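Local structure of DUF3120 domain-containing protein (6RGN) at residues R53-N58 with H83-F88; N59-R64 with G121-E126; L71-S74 with L78-V81; R100-A105 with T129-Y134. The protein is a Bordetella type III secretion effector whose N-terminal helical domain, described here, probably targets it to host membranes by binding PIP2. All coordinates share one frame; numbering follows the deposited sequence. Where two conformers were deposited one is given.

Interaction 1 of 4, residues R53-N58 with H83-F88; sequences RLLEPN and HDVRQF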
loop_
_atom_site.group_PDB
_atom_site.type_symbol
_atom_site.label_atom_id
_atom_site.label_comp_id
_atom_site.label_asym_id
_atom_site.label_seq_id
_atom_site.Cartn_x
_atom_site.Cartn_y
_atom_site.Cartn_z
ATOM N N ARG A 53 -5.159 -1.674 10.325
ATOM C CA ARG A 53 -4.546 -0.422 10.851
ATOM C C ARG A 53 -3.709 0.193 9.728
ATOM O O ARG A 53 -3.629 1.402 9.690
ATOM C CB ARG A 53 -3.726 -0.625 12.127
ATOM C CG ARG A 53 -2.376 -1.277 11.885
ATOM C CD ARG A 53 -1.671 -1.695 13.173
ATOM N NE ARG A 53 -0.350 -2.098 12.717
ATOM C CZ ARG A 53 -0.059 -3.264 12.152
ATOM N NH1 ARG A 53 -0.992 -4.193 11.989
ATOM N NH2 ARG A 53 1.168 -3.498 11.721
ATOM N N LEU A 54 -3.196 -0.610 8.794
ATOM C CA LEU A 54 -2.261 -0.130 7.771
ATOM C C LEU A 54 -2.934 0.828 6.778
ATOM O O LEU A 54 -2.173 1.613 6.135
ATOM C CB LEU A 54 -1.597 -1.301 7.056
ATOM C CG LEU A 54 -0.553 -2.059 7.870
ATOM C CD1 LEU A 54 0.032 -3.182 7.040
ATOM C CD2 LEU A 54 0.558 -1.133 8.365
ATOM N N LEU A 55 -4.263 0.822 6.637
ATOM C CA LEU A 55 -4.891 1.815 5.754
ATOM C C LEU A 55 -5.841 2.727 6.522
ATOM O O LEU A 55 -6.538 3.520 5.846
ATOM C CB LEU A 55 -5.608 1.091 4.630
ATOM C CG LEU A 55 -4.682 0.393 3.631
ATOM C CD1 LEU A 55 -5.552 -0.466 2.754
ATOM C CD2 LEU A 55 -3.917 1.433 2.849
ATOM N N GLU A 56 -5.866 2.639 7.840
ATOM C CA GLU A 56 -6.483 3.663 8.714
ATOM C C GLU A 56 -5.878 5.004 8.309
ATOM O O GLU A 56 -4.671 5.060 8.059
ATOM C CB GLU A 56 -6.263 3.330 10.184
ATOM C CG GLU A 56 -7.437 2.554 10.741
ATOM C CD GLU A 56 -7.223 1.753 12.011
ATOM O OE1 GLU A 56 -6.479 2.229 12.929
ATOM O OE2 GLU A 56 -7.829 0.636 12.089
ATOM N N PRO A 57 -6.701 6.073 8.142
ATOM C CA PRO A 57 -6.246 7.263 7.437
ATOM C C PRO A 57 -5.026 7.935 8.041
ATOM O O PRO A 57 -4.221 8.321 7.244
ATOM C CB PRO A 57 -7.475 8.177 7.476
ATOM C CG PRO A 57 -8.539 7.165 7.324
ATOM C CD PRO A 57 -8.162 6.109 8.353
ATOM N N ASN A 58 -4.869 7.936 9.364
ATOM C CA ASN A 58 -3.700 8.534 10.027
ATOM C C ASN A 58 -2.463 7.626 10.048
ATOM O O ASN A 58 -1.452 8.129 10.470
ATOM C CB ASN A 58 -4.064 8.964 11.449
ATOM C CG ASN A 58 -4.976 10.164 11.415
ATOM O OD1 ASN A 58 -5.082 10.813 10.351
ATOM N ND2 ASN A 58 -5.684 10.446 12.516
ATOM N N HIS A 83 1.762 6.836 -3.070
ATOM C CA HIS A 83 0.722 7.820 -3.412
ATOM C C HIS A 83 -0.658 7.150 -3.332
ATOM O O HIS A 83 -1.616 7.799 -2.895
ATOM C CB HIS A 83 0.986 8.433 -4.786
ATOM C CG HIS A 83 -0.195 9.206 -5.236
ATOM N ND1 HIS A 83 -0.389 10.517 -4.919
ATOM C CD2 HIS A 83 -1.263 8.815 -5.961
ATOM C CE1 HIS A 83 -1.534 10.938 -5.445
ATOM N NE2 HIS A 83 -2.100 9.896 -6.072
ATOM N N ASP A 84 -0.795 5.953 -3.864
ATOM C CA ASP A 84 -2.088 5.239 -3.824
ATOM C C ASP A 84 -2.529 4.888 -2.388
ATOM O O ASP A 84 -3.755 4.884 -2.130
ATOM C CB ASP A 84 -2.002 3.988 -4.666
ATOM C CG ASP A 84 -1.961 4.268 -6.173
ATOM O OD1 ASP A 84 -2.133 5.423 -6.569
ATOM O OD2 ASP A 84 -1.780 3.279 -6.934
ATOM N N VAL A 85 -1.616 4.484 -1.512
ATOM C CA VAL A 85 -1.914 4.296 -0.069
ATOM C C VAL A 85 -2.550 5.597 0.460
ATOM O O VAL A 85 -3.660 5.541 1.037
ATOM C CB VAL A 85 -0.685 3.910 0.781
ATOM C CG1 VAL A 85 -1.082 3.929 2.248
ATOM C CG2 VAL A 85 -0.187 2.545 0.379
ATOM N N ARG A 86 -1.900 6.730 0.234
ATOM C CA ARG A 86 -2.368 8.044 0.768
ATOM C C ARG A 86 -3.711 8.471 0.138
ATOM O O ARG A 86 -4.551 9.128 0.821
ATOM C CB ARG A 86 -1.387 9.173 0.470
ATOM C CG ARG A 86 0.045 9.009 0.966
ATOM C CD ARG A 86 0.114 8.358 2.291
ATOM N NE ARG A 86 1.243 8.766 3.132
ATOM C CZ ARG A 86 1.382 8.305 4.381
ATOM N NH1 ARG A 86 2.429 8.736 5.094
ATOM N NH2 ARG A 86 0.508 7.352 4.842
ATOM N N GLN A 87 -3.896 8.186 -1.146
ATOM C CA GLN A 87 -5.145 8.570 -1.830
ATOM C C GLN A 87 -6.279 7.743 -1.199
ATOM O O GLN A 87 -7.350 8.301 -0.972
ATOM C CB GLN A 87 -5.019 8.405 -3.357
ATOM C CG GLN A 87 -6.061 9.200 -4.122
ATOM C CD GLN A 87 -5.797 10.683 -4.055
ATOM O OE1 GLN A 87 -4.710 11.126 -4.404
ATOM N NE2 GLN A 87 -6.768 11.450 -3.604
ATOM N N PHE A 88 -6.105 6.435 -1.020
ATOM C CA PHE A 88 -7.161 5.610 -0.399
ATOM C C PHE A 88 -7.514 6.176 0.990
ATOM O O PHE A 88 -8.682 6.412 1.243
ATOM C CB PHE A 88 -6.806 4.137 -0.452
ATOM C CG PHE A 88 -7.882 3.285 0.157
ATOM C CD1 PHE A 88 -9.129 3.155 -0.429
ATOM C CD2 PHE A 88 -7.640 2.659 1.350
ATOM C CE1 PHE A 88 -10.097 2.372 0.161
ATOM C CE2 PHE A 88 -8.619 1.908 1.956
ATOM C CZ PHE A 88 -9.865 1.776 1.365
#
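Arg53 NH1, gripped by both Glu126 OE2 and Pro50 O, ties down the 3-10 turn from which Leu55 reaches across to Val85 and Phe88. The bond from Arg53 NH1 to Glu126 OE2 is a salt bridge, and NH2 of the same guanidinium pairs with Glu61, so the turn is anchored on its polar side while Leu55 faces the helix. Across the contact itself no hydrogen bond forms; the join is purely apolar. The CG of Leu55 stands beside its backbone N (chi1 -69°), and from there its two methyls divide the work. CD2 of Leu55 meets Val85 CG1 at 3.8 Å, whereas CD1 of Leu55 lies 4.0 Å from Phe88 CE2, approaching the ring obliquely. Phe88 swings into position because its CG is anti to the backbone N (chi1 -179°), which carries the CD2-CE2 side of the ring up to CB and CD1 of Leu55. In both pairs the side chains cross at about a right angle. All three residues are buried, and Leu127 and Tyr134 of helix 124-140 also touch Leu55, while Val85 leans on Leu102 and Phe88 on Leu99 of helix 96-112. A non-helical lead-in segment thus sets one leucine into the seam between helices 76-90 and 124-140, as part of the hydrophobic interior of a small all-helical bundle.

Interaction 2 of 4, residues N59-R64 with G121-E126; sequences NDEFVR and GGMVAE. Unlike the reference sequence in segment 121-126: Met123 (reference Leu).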
loop_
_atom_site.group_PDB
_atom_site.type_symbol
_atom_site.label_atom_id
_atom_site.label_comp_id
_atom_site.label_asym_id
_atom_site.label_seq_id
_atom_site.Cartn_x
_atom_site.Cartn_y
_atom_site.Cartn_z
ATOM N N ASN A 59 -2.556 6.354 9.687
ATOM C CA ASN A 59 -1.466 5.363 9.872
ATOM C C ASN A 59 -0.346 5.617 8.844
ATOM O O ASN A 59 -0.659 5.870 7.687
ATOM C CB ASN A 59 -2.001 3.944 9.718
ATOM C CG ASN A 59 -1.066 2.917 10.296
ATOM O OD1 ASN A 59 -0.160 2.429 9.624
ATOM N ND2 ASN A 59 -1.313 2.550 11.541
ATOM N N ASP A 60 0.906 5.647 9.273
ATOM C CA ASP A 60 2.088 5.864 8.398
ATOM C C ASP A 60 3.025 4.630 8.416
ATOM O O ASP A 60 4.146 4.735 7.913
ATOM C CB ASP A 60 2.810 7.137 8.840
ATOM C CG ASP A 60 1.995 8.409 8.618
ATOM O OD1 ASP A 60 1.304 8.486 7.606
ATOM O OD2 ASP A 60 2.030 9.271 9.483
ATOM N N GLU A 61 2.617 3.504 9.011
ATOM C CA GLU A 61 3.541 2.349 9.165
ATOM C C GLU A 61 3.982 1.806 7.807
ATOM O O GLU A 61 5.201 1.574 7.599
ATOM C CB GLU A 61 2.897 1.225 9.980
ATOM C CG GLU A 61 2.700 1.557 11.426
ATOM C CD GLU A 61 1.940 0.447 12.148
ATOM O OE1 GLU A 61 2.425 -0.714 12.095
ATOM O OE2 GLU A 61 0.863 0.734 12.726
ATOM N N PHE A 62 3.083 1.664 6.860
ATOM C CA PHE A 62 3.445 1.133 5.528
ATOM C C PHE A 62 4.462 2.061 4.849
ATOM O O PHE A 62 5.587 1.591 4.460
ATOM C CB PHE A 62 2.270 0.923 4.575
ATOM C CG PHE A 62 2.784 0.274 3.314
ATOM C CD1 PHE A 62 3.251 -1.025 3.357
ATOM C CD2 PHE A 62 2.964 0.987 2.144
ATOM C CE1 PHE A 62 3.735 -1.659 2.228
ATOM C CE2 PHE A 62 3.503 0.381 1.009
ATOM C CZ PHE A 62 3.944 -0.937 1.078
ATOM N N VAL A 63 4.127 3.342 4.710
ATOM C CA VAL A 63 5.092 4.290 4.072
ATOM C C VAL A 63 6.399 4.331 4.878
ATOM O O VAL A 63 7.475 4.552 4.268
ATOM C CB VAL A 63 4.480 5.696 3.838
ATOM C CG1 VAL A 63 5.502 6.659 3.283
ATOM C CG2 VAL A 63 3.330 5.613 2.828
ATOM N N ARG A 64 6.401 4.246 6.197
ATOM C CA ARG A 64 7.720 4.203 6.910
ATOM C C ARG A 64 8.510 2.953 6.468
ATOM O O ARG A 64 9.759 3.005 6.483
ATOM C CB ARG A 64 7.576 4.274 8.441
ATOM C CG ARG A 64 7.269 5.685 8.934
ATOM C CD ARG A 64 7.308 5.920 10.444
ATOM N NE ARG A 64 6.821 4.763 11.209
ATOM C CZ ARG A 64 5.591 4.635 11.764
ATOM N NH1 ARG A 64 5.302 3.536 12.458
ATOM N NH2 ARG A 64 4.676 5.584 11.633
ATOM N N GLY A 121 9.999 -4.487 0.829
ATOM C CA GLY A 121 8.622 -4.988 0.764
ATOM C C GLY A 121 8.189 -5.813 1.937
ATOM O O GLY A 121 7.139 -6.489 1.820
ATOM N N GLY A 122 8.871 -5.725 3.063
ATOM C CA GLY A 122 8.551 -6.513 4.264
ATOM C C GLY A 122 7.124 -6.355 4.765
ATOM O O GLY A 122 6.648 -7.288 5.424
ATOM N N MET A 123 6.412 -5.250 4.511
ATOM C CA MET A 123 5.027 -5.119 5.042
ATOM C C MET A 123 3.985 -5.309 3.928
ATOM O O MET A 123 2.801 -5.067 4.193
ATOM C CB MET A 123 4.806 -3.780 5.743
ATOM C CG MET A 123 5.729 -3.549 6.941
ATOM S SD MET A 123 5.031 -2.293 8.067
ATOM C CE MET A 123 4.188 -3.357 9.238
ATOM N N VAL A 124 4.396 -5.770 2.738
ATOM C CA VAL A 124 3.466 -5.925 1.593
ATOM C C VAL A 124 2.421 -6.991 1.925
ATOM O O VAL A 124 1.242 -6.696 1.653
ATOM C CB VAL A 124 4.166 -6.121 0.233
ATOM C CG1 VAL A 124 3.231 -6.496 -0.911
ATOM C CG2 VAL A 124 4.890 -4.856 -0.125
ATOM N N ALA A 125 2.789 -8.175 2.422
ATOM C CA ALA A 125 1.797 -9.236 2.719
ATOM C C ALA A 125 0.698 -8.646 3.612
ATOM O O ALA A 125 -0.521 -8.789 3.313
ATOM C CB ALA A 125 2.441 -10.403 3.380
ATOM N N GLU A 126 1.101 -7.951 4.656
ATOM C CA GLU A 126 0.154 -7.356 5.620
ATOM C C GLU A 126 -0.689 -6.289 4.941
ATOM O O GLU A 126 -1.879 -6.269 5.197
ATOM C CB GLU A 126 0.852 -6.872 6.879
ATOM C CG GLU A 126 -0.151 -6.491 7.939
ATOM C CD GLU A 126 0.395 -6.172 9.335
ATOM O OE1 GLU A 126 1.608 -5.890 9.435
ATOM O OE2 GLU A 126 -0.404 -6.161 10.302
#
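Phe62 presents the edge of its ring to Met123 and Val124, and these apolar touches form the heart of the contact. Ring atom CD1 of Phe62 lies 4.0 Å from Met123 CB, and CE1 of Phe62 is 4.1 Å from Val124 CG2, both partners sitting near the ring plane. Phe62 and Met123 slide past each other in opposite directions, the phenylalanine heading inward and the thioether outward along the flank of Glu61. There the sulfur takes over: Met123 SD comes to 3.9 Å from Glu61 O, and a bend at chi3 (95°) brings Met123 CE to 4.3 Å from Glu61 OE1.

No hydrogen bond crosses between the two segments. Within 59-64, Asn59 OD1 accepts from Glu61 N in an Asx turn, with the donor above the carbonyl plane, and Asn59 ND2 returns a fairly straight bond (164°) to Glu61 OE2. Opposite, Gly121 to Val124 make a type I turn leading into helix 124-140. The nearby carboxylates of Glu61 and Glu126 do not touch.

Helix 61-65 lies over its two neighbours and inserts the Phe62 ring between Val81 and Val85 of helix 76-90 and the start of helix 124-140.

Interaction 3 of 4, residues L71-S74 with L78-V81; sequences LHHS and LREV. With SO4 (sulfate ion), chain E.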
loop_
_atom_site.group_PDB
_atom_site.type_symbol
_atom_site.label_atom_id
_atom_site.label_comp_id
_atom_site.label_asym_id
_atom_site.label_seq_id
_atom_site.Cartn_x
_atom_site.Cartn_y
_atom_site.Cartn_z
ATOM N N LEU A 71 19.030 6.682 2.072
ATOM C CA LEU A 71 18.496 7.769 1.190
ATOM C C LEU A 71 18.573 7.333 -0.281
ATOM O O LEU A 71 18.524 8.177 -1.170
ATOM C CB LEU A 71 19.264 9.072 1.439
ATOM C CG LEU A 71 19.131 9.633 2.856
ATOM C CD1 LEU A 71 20.182 10.689 3.111
ATOM C CD2 LEU A 71 17.725 10.173 3.106
ATOM N N HIS A 72 18.646 6.035 -0.545
ATOM C CA HIS A 72 18.404 5.497 -1.911
ATOM C C HIS A 72 17.061 6.054 -2.438
ATOM O O HIS A 72 16.047 6.000 -1.693
ATOM C CB HIS A 72 18.455 3.980 -1.874
ATOM C CG HIS A 72 19.738 3.422 -1.358
ATOM N ND1 HIS A 72 19.998 2.062 -1.386
ATOM C CD2 HIS A 72 20.847 4.013 -0.857
ATOM C CE1 HIS A 72 21.190 1.835 -0.866
ATOM N NE2 HIS A 72 21.750 3.018 -0.558
ATOM N N HIS A 73 17.034 6.572 -3.672
ATOM C CA HIS A 73 15.822 7.135 -4.335
ATOM C C HIS A 73 14.785 5.996 -4.514
ATOM O O HIS A 73 15.214 4.833 -4.779
ATOM C CB HIS A 73 16.289 7.910 -5.582
ATOM C CG HIS A 73 15.590 7.580 -6.861
ATOM N ND1 HIS A 73 14.924 8.549 -7.613
ATOM C CD2 HIS A 73 15.480 6.418 -7.551
ATOM C CE1 HIS A 73 14.424 7.994 -8.706
ATOM N NE2 HIS A 73 14.738 6.673 -8.686
ATOM N N SER A 74 13.487 6.266 -4.310
ATOM C CA SER A 74 12.415 5.281 -4.582
ATOM C C SER A 74 12.121 5.228 -6.088
ATOM O O SER A 74 12.153 6.272 -6.716
ATOM C CB SER A 74 11.187 5.627 -3.797
ATOM O OG SER A 74 11.515 5.605 -2.420
ATOM N N LEU A 78 7.379 2.514 -6.879
ATOM C CA LEU A 78 7.223 2.569 -5.395
ATOM C C LEU A 78 6.548 3.913 -5.075
ATOM O O LEU A 78 5.691 3.907 -4.193
ATOM C CB LEU A 78 8.572 2.466 -4.696
ATOM C CG LEU A 78 8.490 2.474 -3.175
ATOM C CD1 LEU A 78 7.391 1.578 -2.673
ATOM C CD2 LEU A 78 9.812 2.091 -2.497
ATOM N N ARG A 79 6.899 5.015 -5.732
ATOM C CA ARG A 79 6.261 6.339 -5.460
ATOM C C ARG A 79 4.757 6.266 -5.778
ATOM O O ARG A 79 3.973 6.774 -5.017
ATOM C CB ARG A 79 6.847 7.461 -6.307
ATOM C CG ARG A 79 8.244 7.875 -5.885
ATOM C CD ARG A 79 8.623 9.080 -6.738
ATOM N NE ARG A 79 9.891 8.730 -7.334
ATOM C CZ ARG A 79 10.172 8.724 -8.645
ATOM N NH1 ARG A 79 11.390 8.352 -9.017
ATOM N NH2 ARG A 79 9.279 9.065 -9.571
ATOM N N GLU A 80 4.374 5.537 -6.827
ATOM C CA GLU A 80 2.935 5.355 -7.157
ATOM C C GLU A 80 2.251 4.518 -6.076
ATOM O O GLU A 80 1.105 4.808 -5.741
ATOM C CB GLU A 80 2.691 4.674 -8.502
ATOM C CG GLU A 80 1.241 4.835 -8.957
ATOM C CD GLU A 80 0.925 6.295 -9.240
ATOM O OE1 GLU A 80 1.755 6.919 -9.923
ATOM O OE2 GLU A 80 -0.115 6.829 -8.728
ATOM N N VAL A 81 2.904 3.484 -5.563
ATOM C CA VAL A 81 2.329 2.714 -4.443
ATOM C C VAL A 81 2.061 3.645 -3.264
ATOM O O VAL A 81 0.959 3.511 -2.663
ATOM C CB VAL A 81 3.224 1.553 -4.004
ATOM C CG1 VAL A 81 2.785 1.030 -2.664
ATOM C CG2 VAL A 81 3.237 0.479 -5.080
HETATM S S SO4 E . 16.704 0.185 -3.020
HETATM O O1 SO4 E . 16.495 1.523 -3.541
HETATM O O2 SO4 E . 15.717 -0.144 -2.085
HETATM O O3 SO4 E . 16.654 -0.730 -4.106
HETATM O O4 SO4 E . 18.001 0.141 -2.387
#
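Arg79 reaches back over the start of its helix to Ser74 and His73, supplying the polar part of the contact. Its NE and NH1 both turn to the carbonyl oxygen Ser74 O, but weakly: the shorter bond, from Arg79 NH1 to Ser74 O, measures 3.2 Å at a bent 133°. A kink in the arginine chain at chi3 (-127°) is what brings the guanidinium round to that oxygen. Its edge also comes up to the imidazole of His73, the two planes 65° apart; no hydrogen bond joins them.

Apolar contact is small, resting on Leu78 CD2 at 4.0 Å from Ser74 CB. Ser74 OG lies beside the same methyl and takes a weak hydrogen bond from Arg120 NH1.

Anion binding lies further back in the loop, at His72, whose ND1 donates to O4 of a sulfate, almost straight and in the ring plane. Arg120 NE and Lys119 NZ bind the same ion, which probably comes from the crystallisation liquor; such a basic cluster is consistent with phosphate-group recognition by a PIP2 effector.

Arg120 also ties the loop to helix 114-120 through NH2 to His72 O, while helix 76-90 packs Leu78 on Glu116 and Arg120 of that helix and on Trp109 of helix 96-112.

Interaction 4 of 4, residues R100-A105 with T129-Y134; sequences RDLEVA and TAIDAY. With NA (sodium ion), chain F.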
loop_
_atom_site.group_PDB
_atom_site.type_symbol
_atom_site.label_atom_id
_atom_site.label_comp_id
_atom_site.label_asym_id
_atom_site.label_seq_id
_atom_site.Cartn_x
_atom_site.Cartn_y
_atom_site.Cartn_z
ATOM N N ARG A 100 -8.515 -0.865 -5.466
ATOM C CA ARG A 100 -8.106 -1.647 -6.658
ATOM C C ARG A 100 -6.805 -1.074 -7.239
ATOM O O ARG A 100 -5.871 -1.860 -7.474
ATOM C CB ARG A 100 -9.243 -1.708 -7.672
ATOM C CG ARG A 100 -10.314 -2.702 -7.237
ATOM C CD ARG A 100 -11.439 -2.942 -8.223
ATOM N NE ARG A 100 -12.387 -3.939 -7.717
ATOM C CZ ARG A 100 -13.538 -4.181 -8.314
ATOM N NH1 ARG A 100 -13.799 -3.600 -9.473
ATOM N NH2 ARG A 100 -14.364 -5.102 -7.846
ATOM N N ASP A 101 -6.712 0.232 -7.380
ATOM C CA ASP A 101 -5.526 0.862 -7.996
ATOM C C ASP A 101 -4.311 0.535 -7.142
ATOM O O ASP A 101 -3.214 0.317 -7.733
ATOM C CB ASP A 101 -5.622 2.377 -8.080
ATOM C CG ASP A 101 -6.751 2.900 -8.930
ATOM O OD1 ASP A 101 -7.214 2.163 -9.818
ATOM O OD2 ASP A 101 -7.153 4.121 -8.708
ATOM N N LEU A 102 -4.466 0.633 -5.805
ATOM C CA LEU A 102 -3.363 0.302 -4.888
ATOM C C LEU A 102 -2.908 -1.152 -5.090
ATOM O O LEU A 102 -1.691 -1.442 -5.124
ATOM C CB LEU A 102 -3.808 0.530 -3.447
ATOM C CG LEU A 102 -2.821 0.001 -2.436
ATOM C CD1 LEU A 102 -1.445 0.605 -2.701
ATOM C CD2 LEU A 102 -3.314 0.323 -1.015
ATOM N N GLU A 103 -3.838 -2.063 -5.232
ATOM C CA GLU A 103 -3.515 -3.496 -5.377
ATOM C C GLU A 103 -2.740 -3.729 -6.692
ATOM O O GLU A 103 -1.681 -4.418 -6.637
ATOM C CB GLU A 103 -4.820 -4.297 -5.304
ATOM C CG GLU A 103 -4.527 -5.764 -5.191
ATOM C CD GLU A 103 -4.208 -6.495 -6.471
ATOM O OE1 GLU A 103 -4.781 -6.117 -7.535
ATOM O OE2 GLU A 103 -3.495 -7.556 -6.373
ATOM N N VAL A 104 -3.183 -3.119 -7.788
ATOM C CA VAL A 104 -2.534 -3.194 -9.131
ATOM C C VAL A 104 -1.111 -2.577 -9.029
ATOM O O VAL A 104 -0.145 -3.152 -9.592
ATOM C CB VAL A 104 -3.468 -2.552 -10.175
ATOM C CG1 VAL A 104 -2.803 -2.367 -11.508
ATOM C CG2 VAL A 104 -4.768 -3.353 -10.353
ATOM N N ALA A 105 -0.977 -1.471 -8.308
ATOM C CA ALA A 105 0.273 -0.699 -8.157
ATOM C C ALA A 105 1.294 -1.531 -7.376
ATOM O O ALA A 105 2.442 -1.577 -7.810
ATOM C CB ALA A 105 0.008 0.578 -7.441
ATOM N N THR A 129 -3.256 -8.013 2.895
ATOM C CA THR A 129 -4.258 -8.591 3.805
ATOM C C THR A 129 -5.205 -7.433 4.177
ATOM O O THR A 129 -6.416 -7.643 4.205
ATOM C CB THR A 129 -3.590 -9.319 4.991
ATOM O OG1 THR A 129 -2.830 -10.453 4.554
ATOM C CG2 THR A 129 -4.582 -9.719 6.050
ATOM N N ALA A 130 -4.689 -6.195 4.382
ATOM C CA ALA A 130 -5.554 -5.054 4.787
ATOM C C ALA A 130 -6.491 -4.679 3.641
ATOM O O ALA A 130 -7.717 -4.412 3.919
ATOM C CB ALA A 130 -4.795 -3.840 5.255
ATOM N N ILE A 131 -5.930 -4.564 2.438
ATOM C CA ILE A 131 -6.687 -4.373 1.177
ATOM C C ILE A 131 -7.892 -5.339 1.116
ATOM O O ILE A 131 -9.007 -4.876 0.858
ATOM C CB ILE A 131 -5.750 -4.513 -0.027
ATOM C CG1 ILE A 131 -4.719 -3.372 -0.065
ATOM C CG2 ILE A 131 -6.524 -4.602 -1.331
ATOM C CD1 ILE A 131 -3.705 -3.534 -1.155
ATOM N N ASP A 132 -7.700 -6.649 1.314
ATOM C CA ASP A 132 -8.771 -7.666 1.209
ATOM C C ASP A 132 -9.855 -7.377 2.257
ATOM O O ASP A 132 -11.050 -7.544 1.950
ATOM C CB ASP A 132 -8.235 -9.079 1.442
ATOM C CG ASP A 132 -7.511 -9.613 0.204
ATOM O OD1 ASP A 132 -7.812 -9.101 -0.893
ATOM O OD2 ASP A 132 -6.661 -10.528 0.360
ATOM N N ALA A 133 -9.454 -6.947 3.453
ATOM C CA ALA A 133 -10.397 -6.690 4.567
ATOM C C ALA A 133 -11.265 -5.455 4.232
ATOM O O ALA A 133 -12.465 -5.428 4.555
ATOM C CB ALA A 133 -9.617 -6.467 5.857
ATOM N N TYR A 134 -10.646 -4.395 3.739
ATOM C CA TYR A 134 -11.402 -3.199 3.291
ATOM C C TYR A 134 -12.206 -3.539 2.049
ATOM O O TYR A 134 -13.336 -3.075 1.959
ATOM C CB TYR A 134 -10.505 -1.999 2.980
ATOM C CG TYR A 134 -10.088 -1.303 4.230
ATOM C CD1 TYR A 134 -10.902 -0.376 4.851
ATOM C CD2 TYR A 134 -8.819 -1.516 4.724
ATOM C CE1 TYR A 134 -10.475 0.287 5.995
ATOM C CE2 TYR A 134 -8.420 -0.926 5.901
ATOM C CZ TYR A 134 -9.216 0.006 6.507
ATOM O OH TYR A 134 -8.702 0.630 7.613
HETATM NA NA NA F . -2.711 -9.199 -4.223
HETATM O O HOH W 1 -1.220 -6.867 -4.553
#
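Torsions of Ile131 set up this contact: CG1 stands beside the backbone N (chi1 -66°) and chi2 is extended (175°), which projects CD1 straight at helix 96-112. There the Ile131 methyl CD1 comes to 3.9 Å from Leu102 CG and equally close to Leu102 CD2. Beside this pair, CD1 of Ile131 rests 4.2 Å from Glu103 CA, while the other branch, CG2 of Ile131, lies 4.3 Å from Glu103 CB. The glutamate therefore offers only its hydrocarbon base to the isoleucine.

Its acid end goes elsewhere. A bend at chi2 (-81°) leads the carboxylate off toward a sodium ion, which Glu103 OE2 binds at 2.8 Å. A water ligates the ion as well, and Asn107 ND2 hydrogen-bonds to OE2, so this one oxygen meets both the metal and the amide; the sodium contacts are long.

Leu102 also touches Asp84 of helix 76-90, and Ile131 touches Leu99 and Leu106 on either side of Leu102 in sequence. The result is one isoleucine set among Leu99, Leu102, Glu103 and Leu106 of a facing, roughly antiparallel helix, as in the core of a helical bundle.

Overall arrangement
Interactions 1 and 4 are neighbours in the interior, their centres 10 Å apart, with Leu55 lying against Tyr134 where they meet. Interaction 2 is also 10 Å from interaction 1, joined to it by the Arg86-Asp60 salt bridge, and sits on the opposite side of the chain's centre from interaction 4, although both draw on helix 124-140. Helix 76-90 serves interactions 1 and 3, which lie 16 Å apart. Along the chain, interaction 3 is nested within the loops closed by interactions 1 and 2; these two cross, as do 2 and 4, whereas 1 precedes 4. The N-terminal lead-in is thus woven onto later helices, making one compact domain with the sulfate site at its periphery.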